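Local structure of imelysin-like protein (Psychrobacter arcticus, 3PF0) at residues Asn60-Pro65 against Leu279-Thr284; Thr56-Asp61 against Lys213-Asp218; Ala274-Leu279 against Thr306-Thr311; Ser236-Met241 against Thr338-Leu343; Ala290-Asn295 against Ser346-Thr351. The protein is of unknown function but, as an imelysin-like member of the M75 peptidase family, is a putative metalloendopeptidase. All coordinates share one frame; numbering follows the deposited sequence. Where two conformers were deposited one is given.

Contact 1. Residues Asn60-Pro65 against Leu279-Thr284; sequences NDMVIP and LNKAMT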
# COMPACT_ATOMS: atom_id res chain seq x y z
N ASN A 60 14.59 -2.02 -9.46
CA ASN A 60 14.15 -2.26 -10.83
C ASN A 60 12.97 -3.22 -10.97
O ASN A 60 12.15 -3.00 -11.86
CB ASN A 60 15.32 -2.78 -11.68
CG ASN A 60 16.38 -1.74 -11.95
OD1 ASN A 60 16.10 -0.53 -12.01
ND2 ASN A 60 17.61 -2.18 -12.16
N ASP A 61 12.91 -4.30 -10.16
CA ASP A 61 11.86 -5.31 -10.32
C ASP A 61 10.70 -5.20 -9.32
O ASP A 61 9.69 -5.87 -9.53
CB ASP A 61 12.47 -6.72 -10.26
CG ASP A 61 13.54 -6.98 -11.33
OD1 ASP A 61 13.48 -6.34 -12.41
OD2 ASP A 61 14.42 -7.83 -11.09
N MSE A 62 10.81 -4.35 -8.28
CA MSE A 62 9.71 -4.28 -7.32
C MSE A 62 9.24 -2.86 -7.01
O MSE A 62 8.05 -2.59 -7.15
CB MSE A 62 10.07 -5.00 -6.02
CG MSE A 62 10.02 -6.51 -6.16
SE MSE A 62 10.36 -7.44 -4.51
CE MSE A 62 10.91 -9.18 -5.23
N VAL A 63 10.15 -1.96 -6.60
CA VAL A 63 9.82 -0.59 -6.19
C VAL A 63 9.27 0.23 -7.38
O VAL A 63 8.11 0.66 -7.33
CB VAL A 63 11.00 0.11 -5.48
CG1 VAL A 63 10.67 1.56 -5.14
CG2 VAL A 63 11.44 -0.66 -4.24
N ILE A 64 10.10 0.43 -8.43
CA ILE A 64 9.75 1.19 -9.63
C ILE A 64 8.50 0.56 -10.31
O ILE A 64 7.57 1.33 -10.53
CB ILE A 64 10.96 1.39 -10.60
CG1 ILE A 64 12.04 2.28 -9.92
CG2 ILE A 64 10.52 1.99 -11.95
CD1 ILE A 64 13.48 2.19 -10.48
N PRO A 65 8.39 -0.78 -10.53
CA PRO A 65 7.15 -1.32 -11.14
C PRO A 65 5.89 -1.09 -10.31
O PRO A 65 4.84 -0.83 -10.90
CB PRO A 65 7.45 -2.83 -11.26
CG PRO A 65 8.92 -2.90 -11.36
CD PRO A 65 9.39 -1.86 -10.38
N LEU A 279 4.30 -8.78 -0.07
CA LEU A 279 5.22 -9.26 0.96
C LEU A 279 5.71 -10.67 0.61
O LEU A 279 6.90 -10.95 0.73
CB LEU A 279 4.56 -9.23 2.35
CG LEU A 279 5.49 -9.39 3.56
CD1 LEU A 279 6.36 -8.15 3.77
CD2 LEU A 279 4.69 -9.65 4.82
N ASN A 280 4.78 -11.55 0.13
CA ASN A 280 5.11 -12.92 -0.29
C ASN A 280 6.08 -12.91 -1.49
O ASN A 280 6.99 -13.73 -1.54
CB ASN A 280 3.85 -13.70 -0.65
CG ASN A 280 4.13 -15.15 -0.93
OD1 ASN A 280 4.50 -15.91 -0.04
ND2 ASN A 280 4.00 -15.55 -2.19
N LYS A 281 5.88 -11.97 -2.44
CA LYS A 281 6.73 -11.81 -3.63
C LYS A 281 8.16 -11.45 -3.20
O LYS A 281 9.11 -11.93 -3.80
CB LYS A 281 6.15 -10.73 -4.56
CG LYS A 281 6.46 -10.95 -6.03
CD LYS A 281 6.73 -9.64 -6.75
CE LYS A 281 7.31 -9.87 -8.13
NZ LYS A 281 7.94 -8.64 -8.67
N ALA A 282 8.29 -10.61 -2.15
CA ALA A 282 9.58 -10.18 -1.61
C ALA A 282 10.26 -11.30 -0.80
O ALA A 282 11.47 -11.48 -0.95
CB ALA A 282 9.38 -8.95 -0.73
N MSE A 283 9.49 -12.04 0.04
CA MSE A 283 9.99 -13.11 0.90
C MSE A 283 10.34 -14.40 0.16
O MSE A 283 11.24 -15.11 0.61
CB MSE A 283 8.99 -13.45 2.03
CG MSE A 283 8.78 -12.32 3.04
SE MSE A 283 10.42 -11.46 3.63
CE MSE A 283 9.66 -9.90 4.48
N THR A 284 9.62 -14.73 -0.94
CA THR A 284 9.85 -15.96 -1.72
C THR A 284 10.68 -15.67 -2.99
O THR A 284 10.83 -16.55 -3.85
CB THR A 284 8.53 -16.68 -2.07
OG1 THR A 284 7.77 -15.89 -2.99
CG2 THR A 284 7.69 -17.03 -0.83
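Next in the chain to Lys281 and Ala282, the two residues that receive Met62, the carbonyl O of Asn280 is gripped twice by Thr284. The hydroxyl OG1 of Thr284 donates to Asn280 O at 2.7 Å from above the carbonyl plane, and Thr284 N reaches the same oxygen at 2.9 Å from the opposite face. Thr284 is where helix 268-283 gives up helical geometry, and this double hold ties the departing residue back to the last turn. Met62, present as selenomethionine, carries the contact from the other helix. Its CG stands beside its own backbone N, opposite the carbonyl carbon (chi1 -75°), and from there the chain runs out extended to the facing backbone. CE ends 3.6 Å from Lys281 O and close to Ala282 CA, while SE rests against Ala282 CB at 4.2 Å. Lys281 slides past it the other way, bent at its second torsion, and brings NZ to within 3.9 Å of Met62 CG. The same NZ lies 3.4 Å from Asp61 O, but the angle is too poor for a hydrogen bond. Asp61 turns its OD2 to His57 instead, and 7.0 Å still separate OD2 from Lys281 NZ, so any attraction between these charges is probably modest. Leu234 of helix 225-250 also touches Ala282. The two segments are nearly antiparallel, their axes 156° apart at a distance of 11.7 Å: an antiparallel helix pair in this all-helical imelysin-like fold, spaced widely and bridged by the long side chains of Met62 and Lys281.

Contact 2. Residues Thr56-Asp61 against Lys213-Asp218; sequences THVAND and KLLAID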
# COMPACT_ATOMS: atom_id res chain seq x y z
N THR A 56 19.71 -3.39 -6.36
CA THR A 56 19.46 -2.94 -7.74
C THR A 56 18.23 -3.69 -8.28
O THR A 56 17.39 -3.08 -8.95
CB THR A 56 20.71 -3.14 -8.60
OG1 THR A 56 21.79 -2.40 -8.02
CG2 THR A 56 20.52 -2.69 -10.04
N HIS A 57 18.11 -4.99 -7.97
CA HIS A 57 17.00 -5.84 -8.38
C HIS A 57 15.69 -5.39 -7.67
O HIS A 57 14.63 -5.39 -8.30
CB HIS A 57 17.35 -7.32 -8.12
CG HIS A 57 16.18 -8.19 -7.77
ND1 HIS A 57 15.38 -8.75 -8.75
CD2 HIS A 57 15.73 -8.58 -6.56
CE1 HIS A 57 14.46 -9.43 -8.11
NE2 HIS A 57 14.63 -9.36 -6.79
N VAL A 58 15.78 -4.98 -6.40
CA VAL A 58 14.63 -4.52 -5.61
C VAL A 58 14.07 -3.22 -6.21
O VAL A 58 12.85 -3.08 -6.36
CB VAL A 58 15.03 -4.38 -4.11
CG1 VAL A 58 14.13 -3.41 -3.35
CG2 VAL A 58 15.07 -5.74 -3.43
N ALA A 59 14.96 -2.30 -6.60
CA ALA A 59 14.58 -1.03 -7.21
C ALA A 59 13.93 -1.25 -8.59
O ALA A 59 12.81 -0.80 -8.81
CB ALA A 59 15.80 -0.12 -7.34
N ASN A 60 14.59 -2.02 -9.46
CA ASN A 60 14.15 -2.26 -10.83
C ASN A 60 12.97 -3.22 -10.97
O ASN A 60 12.15 -3.00 -11.86
CB ASN A 60 15.32 -2.78 -11.68
CG ASN A 60 16.38 -1.74 -11.95
OD1 ASN A 60 16.10 -0.53 -12.01
ND2 ASN A 60 17.61 -2.18 -12.16
N ASP A 61 12.91 -4.30 -10.16
CA ASP A 61 11.86 -5.31 -10.32
C ASP A 61 10.70 -5.20 -9.32
O ASP A 61 9.69 -5.87 -9.53
CB ASP A 61 12.47 -6.72 -10.26
CG ASP A 61 13.54 -6.98 -11.33
OD1 ASP A 61 13.48 -6.34 -12.41
OD2 ASP A 61 14.42 -7.83 -11.09
N LYS A 213 21.19 6.33 -4.80
CA LYS A 213 21.31 7.16 -3.60
C LYS A 213 20.25 6.76 -2.54
O LYS A 213 20.60 6.64 -1.37
CB LYS A 213 21.17 8.64 -3.97
CG LYS A 213 21.70 9.59 -2.90
CD LYS A 213 20.92 10.90 -2.85
CE LYS A 213 21.41 11.94 -3.82
NZ LYS A 213 20.71 13.23 -3.60
N LEU A 214 18.99 6.54 -2.97
CA LEU A 214 17.88 6.19 -2.06
C LEU A 214 18.10 4.85 -1.33
O LEU A 214 17.74 4.75 -0.15
CB LEU A 214 16.53 6.16 -2.79
CG LEU A 214 15.98 7.51 -3.22
CD1 LEU A 214 14.98 7.36 -4.34
CD2 LEU A 214 15.43 8.31 -2.03
N LEU A 215 18.70 3.85 -2.01
CA LEU A 215 18.95 2.53 -1.41
C LEU A 215 20.44 2.30 -1.06
O LEU A 215 20.81 1.16 -0.78
CB LEU A 215 18.44 1.41 -2.33
CG LEU A 215 16.93 1.17 -2.39
CD1 LEU A 215 16.59 0.16 -3.47
CD2 LEU A 215 16.37 0.69 -1.04
N ALA A 216 21.27 3.37 -1.05
CA ALA A 216 22.72 3.35 -0.76
C ALA A 216 23.40 2.16 -1.47
O ALA A 216 24.18 1.41 -0.87
CB ALA A 216 22.96 3.32 0.74
N ILE A 217 23.05 1.98 -2.76
CA ILE A 217 23.49 0.89 -3.62
C ILE A 217 25.01 0.93 -3.86
O ILE A 217 25.63 -0.14 -3.91
CB ILE A 217 22.66 0.92 -4.94
CG1 ILE A 217 21.20 0.50 -4.65
CG2 ILE A 217 23.27 0.06 -6.06
CD1 ILE A 217 20.16 0.78 -5.74
N ASP A 218 25.61 2.14 -3.96
CA ASP A 218 27.04 2.35 -4.20
C ASP A 218 27.87 2.33 -2.90
O ASP A 218 29.11 2.36 -2.96
CB ASP A 218 27.26 3.69 -4.95
CG ASP A 218 26.83 4.95 -4.20
OD1 ASP A 218 25.85 4.87 -3.42
OD2 ASP A 218 27.43 6.02 -4.44
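A Schellman motif closes helix 183-214, and the residues around its turn, Leu215 and Ile217, are the ones that lean on helix 48-84. Ala216, with its positive phi of 43°, is the C-prime residue: Ile217 N turns back to the carbonyl O of Ile212, and Ala216 N makes a weak 3.4 Å bond to Lys213 O. The reversal leaves Leu215 and Ile217 both directed at the facing helix. Leu215 does its touching with one methyl. CG sits beside the backbone N (chi1 -76°) and the extended branch carries CD1 to 4.0 Å from Ala59 CB and 4.3 Å from Val58 CG1, bringing the methyl up to two consecutive residues of the helix. Ile217 uses its short branch, CG2, which comes within 3.5 Å of Thr56 OG1, the two side chains crossing at about a right angle. That contact is not polar. The hydroxyl of Thr56 already has its partner in Lys52 O, one turn earlier, so the methyl merely lies against it. Further along the same helix, His57 ND1 donates to Asp61 OD2 at 2.7 Å, meeting the oxygen on its anti side. The bond is bent, 133° at the hydrogen, and tilted from the imidazole plane, while NE2 of His57 bonds Asp285 OD2, so that both ring nitrogens are engaged and the ring's rotation is probably fixed. Trp207 and Phe117 also touch Leu215. The whole is a Schellman helix end whose apolar residues pack on the flank of a neighbouring helix.

Contact 3. Residues Ala274-Leu279 against Thr306-Thr311; sequences AKLATL and TALADT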
# COMPACT_ATOMS: atom_id res chain seq x y z
N ALA A 274 -3.65 -7.77 -1.32
CA ALA A 274 -2.65 -7.10 -2.16
C ALA A 274 -1.34 -6.89 -1.39
O ALA A 274 -0.27 -7.16 -1.93
CB ALA A 274 -3.20 -5.77 -2.66
N LYS A 275 -1.44 -6.49 -0.11
CA LYS A 275 -0.28 -6.28 0.75
C LYS A 275 0.42 -7.60 1.05
O LYS A 275 1.65 -7.67 0.95
CB LYS A 275 -0.66 -5.56 2.05
CG LYS A 275 -1.12 -4.13 1.82
CD LYS A 275 -1.26 -3.35 3.12
CE LYS A 275 -1.41 -1.89 2.79
NZ LYS A 275 -0.75 -1.04 3.80
N LEU A 276 -0.36 -8.67 1.35
CA LEU A 276 0.20 -10.00 1.64
C LEU A 276 0.94 -10.58 0.42
O LEU A 276 2.04 -11.10 0.57
CB LEU A 276 -0.88 -11.00 2.10
CG LEU A 276 -1.23 -11.03 3.59
CD1 LEU A 276 -2.39 -11.98 3.83
CD2 LEU A 276 -0.02 -11.43 4.45
N ALA A 277 0.33 -10.47 -0.77
CA ALA A 277 0.91 -10.97 -2.03
C ALA A 277 2.23 -10.25 -2.39
O ALA A 277 3.14 -10.88 -2.93
CB ALA A 277 -0.10 -10.81 -3.16
N THR A 278 2.34 -8.95 -2.05
CA THR A 278 3.53 -8.14 -2.31
C THR A 278 4.64 -8.58 -1.35
O THR A 278 5.78 -8.78 -1.78
CB THR A 278 3.18 -6.66 -2.21
OG1 THR A 278 2.22 -6.39 -3.23
CG2 THR A 278 4.38 -5.74 -2.40
N LEU A 279 4.30 -8.78 -0.07
CA LEU A 279 5.22 -9.26 0.96
C LEU A 279 5.71 -10.67 0.61
O LEU A 279 6.90 -10.95 0.73
CB LEU A 279 4.56 -9.23 2.35
CG LEU A 279 5.49 -9.39 3.56
CD1 LEU A 279 6.36 -8.15 3.77
CD2 LEU A 279 4.69 -9.65 4.82
N THR A 306 5.72 -20.53 4.30
CA THR A 306 4.61 -21.32 4.84
C THR A 306 3.65 -20.41 5.61
O THR A 306 2.44 -20.51 5.39
CB THR A 306 5.14 -22.49 5.67
OG1 THR A 306 5.87 -23.36 4.80
CG2 THR A 306 4.02 -23.29 6.35
N ALA A 307 4.17 -19.52 6.48
CA ALA A 307 3.37 -18.58 7.28
C ALA A 307 2.56 -17.61 6.40
O ALA A 307 1.38 -17.38 6.68
CB ALA A 307 4.26 -17.79 8.23
N LEU A 308 3.18 -17.07 5.33
CA LEU A 308 2.51 -16.18 4.39
C LEU A 308 1.40 -16.91 3.62
O LEU A 308 0.32 -16.36 3.42
CB LEU A 308 3.52 -15.54 3.43
CG LEU A 308 4.25 -14.31 3.96
CD1 LEU A 308 5.61 -14.21 3.36
CD2 LEU A 308 3.49 -13.04 3.66
N ALA A 309 1.65 -18.17 3.22
CA ALA A 309 0.69 -19.02 2.52
C ALA A 309 -0.51 -19.36 3.41
O ALA A 309 -1.63 -19.39 2.90
CB ALA A 309 1.37 -20.30 2.04
N ASP A 310 -0.29 -19.60 4.73
CA ASP A 310 -1.37 -19.91 5.69
C ASP A 310 -2.27 -18.69 5.92
O ASP A 310 -3.49 -18.84 6.04
CB ASP A 310 -0.80 -20.40 7.04
CG ASP A 310 0.02 -21.68 7.03
OD1 ASP A 310 -0.17 -22.51 6.11
OD2 ASP A 310 0.84 -21.87 7.96
N THR A 311 -1.66 -17.48 5.98
CA THR A 311 -2.36 -16.21 6.19
C THR A 311 -3.23 -15.93 4.96
O THR A 311 -4.39 -15.54 5.12
CB THR A 311 -1.36 -15.07 6.50
OG1 THR A 311 -0.43 -15.52 7.48
CG2 THR A 311 -2.05 -13.81 7.01
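Different first torsions on Leu279 and Leu308 let the two leucines meet. In Leu279, CG swings to the far side from the backbone N (chi1 -166°), whereas in Leu308 it lies beside the N (chi1 -83°), and the side chains cross at about a right angle with Leu279 CD2 3.8 Å from Leu308 CD2. That one methyl of Leu308 does nearly all the work of its residue: it also rests 3.9 Å from Leu276 CD2 and equally near Leu276 O, wedged between two residues a turn apart on the facing helix. Leu276 in turn spreads its two methyls over Thr311, with CD1 at 3.7 Å and CD2 at 4.0 Å from Thr311 CG2. The methyl of Thr311 is free to face the leucine because its hydroxyl is busy behind it, OG1 donating to Ala307 O at 2.7 Å. That carbonyl accepts Thr311 N as well, on the opposite face of its plane, so a buried hydroxyl is satisfied within its own helix. A serine in place of Thr311 could keep the hydroxyl bond but, lacking CG2, would probably open a gap against both methyls of Leu276. The two segments run almost antiparallel, at a signed crossing angle of -161°, with axes 10.3 Å apart. Helix 327-351 closes one flank, its Ile340 touching both Leu279 and Thr311, and helix 225-250 adds Leu234 and Val238 against Leu279. On helix 268-283, Lys275 reaches Glu113 in a salt bridge, just past the end of helix 92-112.

Contact 4. Residues Ser236-Met241 against Thr338-Leu343; sequences SLVETM and TNITRL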
# COMPACT_ATOMS: atom_id res chain seq x y z
N SER A 236 7.59 -2.85 8.55
CA SER A 236 6.63 -1.78 8.83
C SER A 236 5.30 -2.03 8.11
O SER A 236 4.25 -1.70 8.64
CB SER A 236 7.20 -0.43 8.40
OG SER A 236 6.31 0.64 8.69
N LEU A 237 5.36 -2.62 6.89
CA LEU A 237 4.17 -2.93 6.08
C LEU A 237 3.21 -3.86 6.85
O LEU A 237 2.03 -3.56 6.94
CB LEU A 237 4.57 -3.57 4.73
CG LEU A 237 3.42 -3.98 3.78
CD1 LEU A 237 2.72 -2.75 3.19
CD2 LEU A 237 3.93 -4.85 2.66
N VAL A 238 3.73 -4.96 7.41
CA VAL A 238 2.94 -5.95 8.14
C VAL A 238 2.63 -5.44 9.58
O VAL A 238 1.55 -5.76 10.09
CB VAL A 238 3.59 -7.37 8.09
CG1 VAL A 238 5.05 -7.35 8.50
CG2 VAL A 238 2.79 -8.42 8.87
N GLU A 239 3.53 -4.65 10.19
CA GLU A 239 3.29 -4.12 11.54
C GLU A 239 2.14 -3.11 11.53
O GLU A 239 1.22 -3.25 12.34
CB GLU A 239 4.56 -3.52 12.15
CG GLU A 239 5.04 -4.30 13.38
CD GLU A 239 6.47 -4.09 13.84
OE1 GLU A 239 7.12 -3.12 13.39
OE2 GLU A 239 6.93 -4.89 14.68
N THR A 240 2.15 -2.12 10.60
CA THR A 240 1.09 -1.11 10.49
C THR A 240 -0.21 -1.76 10.02
O THR A 240 -1.29 -1.30 10.39
CB THR A 240 1.49 0.07 9.58
OG1 THR A 240 1.75 -0.40 8.26
CG2 THR A 240 2.69 0.86 10.12
N MSE A 241 -0.12 -2.84 9.23
CA MSE A 241 -1.28 -3.59 8.76
C MSE A 241 -1.97 -4.30 9.94
O MSE A 241 -3.18 -4.13 10.10
CB MSE A 241 -0.85 -4.58 7.68
CG MSE A 241 -1.88 -5.64 7.35
SE MSE A 241 -1.53 -6.39 5.60
CE MSE A 241 0.19 -7.27 5.90
N THR A 338 0.87 -11.48 13.33
CA THR A 338 1.77 -11.33 14.48
C THR A 338 2.91 -12.37 14.35
O THR A 338 4.07 -12.06 14.65
CB THR A 338 0.98 -11.43 15.79
OG1 THR A 338 0.02 -10.37 15.81
CG2 THR A 338 1.86 -11.34 17.04
N ASN A 339 2.58 -13.59 13.86
CA ASN A 339 3.57 -14.64 13.64
C ASN A 339 4.54 -14.25 12.49
O ASN A 339 5.72 -14.59 12.57
CB ASN A 339 2.90 -15.99 13.37
CG ASN A 339 3.89 -17.12 13.20
OD1 ASN A 339 4.75 -17.36 14.05
ND2 ASN A 339 3.82 -17.80 12.07
N ILE A 340 4.05 -13.53 11.46
CA ILE A 340 4.89 -13.07 10.35
C ILE A 340 5.88 -11.98 10.86
O ILE A 340 7.06 -12.06 10.54
CB ILE A 340 4.05 -12.59 9.12
CG1 ILE A 340 3.35 -13.79 8.44
CG2 ILE A 340 4.93 -11.82 8.10
CD1 ILE A 340 2.31 -13.44 7.39
N THR A 341 5.40 -11.02 11.68
CA THR A 341 6.26 -9.97 12.25
C THR A 341 7.31 -10.61 13.16
O THR A 341 8.47 -10.19 13.14
CB THR A 341 5.45 -8.89 13.01
OG1 THR A 341 4.60 -9.52 13.95
CG2 THR A 341 4.62 -8.04 12.11
N ARG A 342 6.91 -11.66 13.91
CA ARG A 342 7.79 -12.42 14.80
C ARG A 342 8.93 -13.04 14.00
O ARG A 342 10.09 -12.87 14.36
CB ARG A 342 6.99 -13.51 15.54
CG ARG A 342 7.79 -14.25 16.62
CD ARG A 342 7.06 -15.47 17.17
NE ARG A 342 6.85 -16.51 16.15
CZ ARG A 342 7.76 -17.41 15.80
NH1 ARG A 342 8.96 -17.42 16.37
NH2 ARG A 342 7.49 -18.32 14.87
N LEU A 343 8.59 -13.73 12.89
CA LEU A 343 9.55 -14.38 12.01
C LEU A 343 10.50 -13.36 11.36
O LEU A 343 11.68 -13.67 11.20
CB LEU A 343 8.84 -15.22 10.93
CG LEU A 343 8.17 -16.52 11.39
CD1 LEU A 343 7.31 -17.09 10.30
CD2 LEU A 343 9.19 -17.57 11.84
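Methyl contacts make the join, and Thr341 CG2 is their centre. Val238 presents both its branches to it, CG1 and CG2 each lying 3.7 Å from Thr341 CG2, and the methylene CG of Glu239 comes up at 4.0 Å. The valine's first torsion turns both branches to the threonine: CG1 takes the crowded position between the backbone N and the carbonyl carbon (chi1 51°), and CG2 points away from the N. That second methyl also reaches Ile340 CG2, at 4.1 Å. Hydrogen bonds stay within each helix. Thr341 turns its hydroxyl back on its own chain, OG1 donating to Thr338 O at 2.7 Å well tilted from the carbonyl plane, on the same face from which Arg342 N arrives. Its methyl is thereby left to the apolar seam. On the other helix, Thr240 OG1 donates to Ser236 O. Among the charged groups, Glu239 sits at the rim and, in the conformer given, one of two, its OE2 forms a salt bridge with Lys345 NZ. Away from the interface, Arg342 holds Asn339 OD1 side-on with NH2 and NE, the oxygen lying in the guanidinium plane. The segments run roughly antiparallel, 149° between their directions, with axes 9.5 Å apart. Ile340 continues into Leu279 of helix 268-283 and Leu308 of helix 298-316, while Met241, as selenomethionine, packs on Ile272 and Lys275, so this pair of helices sits against both of those neighbours.

Contact 5. Residues Ala290-Asn295 against Ser346-Thr351; sequences AILGSN and SQLIPT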
# COMPACT_ATOMS: atom_id res chain seq x y z
N ALA A 290 18.40 -17.25 -2.08
CA ALA A 290 19.78 -17.67 -2.37
C ALA A 290 20.75 -17.05 -1.35
O ALA A 290 21.73 -17.69 -0.97
CB ALA A 290 20.17 -17.29 -3.79
N ILE A 291 20.47 -15.80 -0.92
CA ILE A 291 21.26 -15.07 0.08
C ILE A 291 21.09 -15.76 1.44
O ILE A 291 22.08 -15.96 2.16
CB ILE A 291 20.86 -13.56 0.10
CG1 ILE A 291 21.37 -12.84 -1.17
CG2 ILE A 291 21.35 -12.84 1.37
CD1 ILE A 291 20.67 -11.50 -1.52
N LEU A 292 19.85 -16.17 1.77
CA LEU A 292 19.51 -16.84 3.03
C LEU A 292 19.96 -18.30 3.04
O LEU A 292 20.31 -18.82 4.10
CB LEU A 292 18.00 -16.77 3.32
CG LEU A 292 17.36 -15.39 3.45
CD1 LEU A 292 15.86 -15.47 3.28
CD2 LEU A 292 17.71 -14.73 4.77
N GLY A 293 19.93 -18.94 1.87
CA GLY A 293 20.28 -20.35 1.70
C GLY A 293 21.75 -20.63 1.45
O GLY A 293 22.08 -21.46 0.59
N SER A 294 22.64 -19.97 2.21
CA SER A 294 24.09 -20.15 2.11
C SER A 294 24.59 -21.27 3.05
O SER A 294 25.69 -21.80 2.84
CB SER A 294 24.82 -18.84 2.40
OG SER A 294 24.55 -17.89 1.39
N ASN A 295 23.79 -21.64 4.08
CA ASN A 295 24.12 -22.68 5.05
C ASN A 295 22.84 -23.45 5.46
O ASN A 295 22.18 -24.01 4.59
CB ASN A 295 24.85 -22.09 6.26
N SER A 346 12.82 -11.85 14.53
CA SER A 346 13.65 -12.80 15.25
C SER A 346 14.41 -13.82 14.39
O SER A 346 15.36 -14.42 14.91
CB SER A 346 12.82 -13.56 16.29
OG SER A 346 11.87 -14.42 15.67
N GLN A 347 14.01 -14.03 13.12
CA GLN A 347 14.68 -15.00 12.25
C GLN A 347 15.25 -14.34 10.99
O GLN A 347 16.42 -14.56 10.68
CB GLN A 347 13.74 -16.16 11.86
CG GLN A 347 13.57 -17.22 12.95
CD GLN A 347 12.75 -18.41 12.50
OE1 GLN A 347 12.72 -18.80 11.33
NE2 GLN A 347 12.10 -19.06 13.46
N LEU A 348 14.45 -13.54 10.26
CA LEU A 348 14.91 -12.92 9.02
C LEU A 348 15.99 -11.83 9.21
O LEU A 348 17.05 -11.92 8.59
CB LEU A 348 13.74 -12.36 8.18
CG LEU A 348 14.08 -11.78 6.80
CD1 LEU A 348 14.53 -12.86 5.82
CD2 LEU A 348 12.92 -10.99 6.23
N ILE A 349 15.71 -10.79 10.02
CA ILE A 349 16.62 -9.65 10.26
C ILE A 349 17.97 -10.13 10.89
O ILE A 349 19.00 -9.74 10.34
CB ILE A 349 15.90 -8.53 11.07
CG1 ILE A 349 14.99 -7.69 10.13
CG2 ILE A 349 16.89 -7.63 11.83
CD1 ILE A 349 13.99 -6.72 10.79
N PRO A 350 18.04 -10.99 11.95
CA PRO A 350 19.36 -11.40 12.47
C PRO A 350 20.17 -12.28 11.51
O PRO A 350 21.41 -12.23 11.55
CB PRO A 350 19.03 -12.15 13.76
CG PRO A 350 17.65 -12.61 13.58
CD PRO A 350 16.95 -11.57 12.77
N THR A 351 19.50 -13.08 10.64
CA THR A 351 20.15 -13.94 9.64
C THR A 351 20.83 -13.05 8.60
O THR A 351 21.95 -13.34 8.19
CB THR A 351 19.15 -14.93 9.02
OG1 THR A 351 18.67 -15.80 10.05
CG2 THR A 351 19.74 -15.75 7.90
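Thr351, which meets Leu292 across the contact, reaches the flat peptide carbonyl of Gln347 over neither face: OG1 donates to Gln347 O at 2.6 Å, nearly along the C=O axis (162°). The carbonyl of Ile291 is met differently, with Ser294 OG standing above its plane. Between the segments everything is methyl on methyl. Leu292 puts CD2 3.8 Å from Leu348 CD1 and 3.9 Å from Thr351 CG2, crossing each side chain at about a right angle, and adds its CD1 at 3.9 Å from Leu348 CD1. Leu348 gets there because CG lies across from the backbone N (chi1 -175°). A valine in place of Thr351 would lose the hydroxyl bond and would probably leave Gln347 O relying, among its links to that residue, on a weak 3.4 Å bond from the backbone N. Helix 327-351 is kinked here, where the N of Pro350 makes no bond to the preceding turn. Helix 286-292 ends at Leu292, and helix 298-316 packs on both segments, Ala301 on Leu292, Val300 on Thr351 and Leu304 on Leu348, while Phe231 of helix 225-250 touches Leu348.

How the contacts relate
Contacts 3 and 4 make one continuous core: their helices follow one another in pairs, contact 3 is nested inside the loop that contact 4 closes, and Ile340 CD1 lies 3.4 Å from Thr311 OG1. Contact 1 joins them through Leu279, shared with contact 3, but its lysine side is exposed and it bridges a wider gap. Contact 2 continues along helix 48-84, sharing Asn60 and Asp61 with contact 1, and is buried at a helix end. Contact 5, its centre about 26 Å from the centre of the chain, is buried too, linked to contact 1 by Met283. Methyls dominate contacts 2 to 5, with a threonine hydroxyl in contact 2; contact 1 relies on selenomethionine and lysine.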